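Local coordinates for protein PcyX_EBK42635 (Marine metagenome, PDB 5OWG) that probably acts as a ferredoxin-dependent bilin reductase from oceanic phages, carrying out a four-electron reduction that yields phycoerythrobilin, at residues V30-P35 and N49-N54. Residues are numbered along the deposited sequence; the frame is centred on the assembly and turned at random.
Sequences VEYNEP and NRTWNN
Glu31, Tyr32 and Thr51 carry the contact where the short strand 30-32 runs against 49-53. Tyr32 N donates to Thr51 O over 2.9 Å, and Val30 and Asn53 exchange a reciprocal pair of backbone bonds. Between them Glu31 and Trp52 form a non-hydrogen-bonded antiparallel pair with CA atoms just 4.0 Å apart, although the strand directions are 130° apart rather than fully opposed.

That tight pairing sets Glu31 CB over the five-membered ring of Trp52, 3.8 Å from its centroid, a CH-pi contact. With CG anti to the backbone N (chi1 -175°) and the chain extended, the Glu31 carboxylate is carried out to Arg50, which binds it in a bidentate salt bridge: NE meets OE2 and NH2 meets OE1, both bonds nearly straight. Both oxygens are met on their syn sides and lie in the guanidinium plane, whereas the nitrogens sit about 30° out of the carboxylate plane. Trp52 NE1 is held by Asn26, which ties this face to helix 14-28. A water within hydrogen-bonding distance of Glu31 OE2 and Tyr32 O accepts from Thr51 N, filling in where the strands diverge.

On the other face the Tyr32 ring is sandwiched. Thr51 OG1 lies over its centre, 3.4 Å from CZ, while Asn53 ND2 covers the opposite face nearer the rim, 3.3 Å from CE1, its amide almost parallel to the ring. A second water bridges Thr51 OG1 and Glu34 N, and the Glu34 carboxylate pairs with Arg59 of the next strand.

The arrangement is a short antiparallel edge strand, twisted and water-spaced at one end, outermost in the central antiparallel sheet of the alpha/beta/alpha sandwich characteristic of ferredoxin-dependent bilin reductases.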
# COMPACT_ATOMS: atom_id res chain seq x y z
N VAL A 30 6.03 0.59 13.27
CA VAL A 30 6.26 -0.69 13.91
C VAL A 30 5.42 -1.74 13.20
O VAL A 30 4.23 -1.52 12.94
CB VAL A 30 5.92 -0.65 15.41
CG1 VAL A 30 6.16 -2.01 16.06
CG2 VAL A 30 6.75 0.42 16.10
N GLU A 31 6.04 -2.87 12.89
CA GLU A 31 5.35 -3.96 12.23
C GLU A 31 4.47 -4.72 13.22
O GLU A 31 4.82 -4.87 14.40
CB GLU A 31 6.34 -4.92 11.58
CG GLU A 31 5.70 -6.03 10.77
CD GLU A 31 6.70 -6.76 9.90
OE1 GLU A 31 7.91 -6.59 10.12
OE2 GLU A 31 6.27 -7.51 9.00
N TYR A 32 3.33 -5.19 12.73
CA TYR A 32 2.39 -5.95 13.55
C TYR A 32 1.76 -7.03 12.68
O TYR A 32 1.79 -6.97 11.45
CB TYR A 32 1.31 -5.04 14.15
CG TYR A 32 0.32 -4.52 13.14
CD1 TYR A 32 0.61 -3.41 12.37
CD2 TYR A 32 -0.91 -5.14 12.96
CE1 TYR A 32 -0.29 -2.93 11.44
CE2 TYR A 32 -1.82 -4.67 12.03
CZ TYR A 32 -1.50 -3.56 11.27
OH TYR A 32 -2.40 -3.08 10.35
N ASN A 33 1.18 -8.03 13.35
CA ASN A 33 0.53 -9.15 12.66
C ASN A 33 -0.96 -8.87 12.61
O ASN A 33 -1.66 -8.98 13.62
CB ASN A 33 0.83 -10.47 13.38
CG ASN A 33 2.30 -10.81 13.39
OD1 ASN A 33 2.89 -11.04 14.45
ND2 ASN A 33 2.91 -10.85 12.21
N GLU A 34 -1.45 -8.50 11.43
CA GLU A 34 -2.87 -8.19 11.27
C GLU A 34 -3.68 -9.48 11.24
O GLU A 34 -3.30 -10.42 10.52
CB GLU A 34 -3.11 -7.38 10.00
CG GLU A 34 -4.55 -6.92 9.84
CD GLU A 34 -4.76 -6.06 8.61
OE1 GLU A 34 -4.69 -6.60 7.48
OE2 GLU A 34 -4.98 -4.84 8.76
N PRO A 35 -4.78 -9.57 11.98
CA PRO A 35 -5.58 -10.80 11.96
C PRO A 35 -6.01 -11.17 10.54
O PRO A 35 -6.51 -10.33 9.79
CB PRO A 35 -6.79 -10.45 12.83
CG PRO A 35 -6.32 -9.37 13.72
CD PRO A 35 -5.32 -8.58 12.93
N ASN A 49 3.01 -10.53 2.73
CA ASN A 49 2.13 -9.44 3.14
C ASN A 49 2.54 -9.00 4.53
O ASN A 49 2.56 -9.81 5.46
CB ASN A 49 0.66 -9.87 3.11
CG ASN A 49 0.07 -9.82 1.71
OD1 ASN A 49 -0.37 -8.76 1.25
ND2 ASN A 49 0.04 -10.96 1.03
N ARG A 50 2.86 -7.71 4.67
CA ARG A 50 3.38 -7.17 5.92
C ARG A 50 2.71 -5.84 6.21
O ARG A 50 2.45 -5.06 5.29
CB ARG A 50 4.90 -6.99 5.83
CG ARG A 50 5.65 -8.29 5.61
CD ARG A 50 7.12 -8.05 5.36
NE ARG A 50 7.80 -7.56 6.56
CZ ARG A 50 9.05 -7.11 6.58
NH1 ARG A 50 9.77 -7.08 5.47
NH2 ARG A 50 9.59 -6.69 7.72
N THR A 51 2.42 -5.59 7.48
CA THR A 51 1.71 -4.38 7.87
C THR A 51 2.44 -3.69 9.02
O THR A 51 2.94 -4.34 9.94
CB THR A 51 0.27 -4.69 8.28
OG1 THR A 51 0.26 -5.70 9.30
CG2 THR A 51 -0.54 -5.16 7.08
N TRP A 52 2.49 -2.36 8.95
CA TRP A 52 3.03 -1.52 10.01
C TRP A 52 1.99 -0.49 10.42
O TRP A 52 1.01 -0.25 9.71
CB TRP A 52 4.31 -0.78 9.58
CG TRP A 52 5.47 -1.64 9.16
CD1 TRP A 52 6.64 -1.84 9.84
CD2 TRP A 52 5.59 -2.38 7.94
NE1 TRP A 52 7.47 -2.66 9.13
CE2 TRP A 52 6.85 -3.01 7.96
CE3 TRP A 52 4.76 -2.58 6.84
CZ2 TRP A 52 7.29 -3.83 6.92
CZ3 TRP A 52 5.19 -3.39 5.81
CH2 TRP A 52 6.45 -4.01 5.86
N ASN A 53 2.22 0.13 11.58
CA ASN A 53 1.43 1.28 11.97
C ASN A 53 2.19 2.05 13.04
O ASN A 53 3.13 1.54 13.66
CB ASN A 53 0.04 0.88 12.49
CG ASN A 53 0.11 -0.02 13.71
OD1 ASN A 53 1.06 0.02 14.48
ND2 ASN A 53 -0.92 -0.84 13.89
N ASN A 54 1.77 3.30 13.25
CA ASN A 54 2.23 4.09 14.38
C ASN A 54 1.09 5.00 14.82
O ASN A 54 -0.03 4.91 14.30
CB ASN A 54 3.52 4.86 14.05
CG ASN A 54 3.28 6.06 13.14
OD1 ASN A 54 2.15 6.39 12.79
ND2 ASN A 54 4.37 6.72 12.75
O HOH W 1 3.56 -7.73 9.37
O HOH W 2 0.14 -8.62 9.13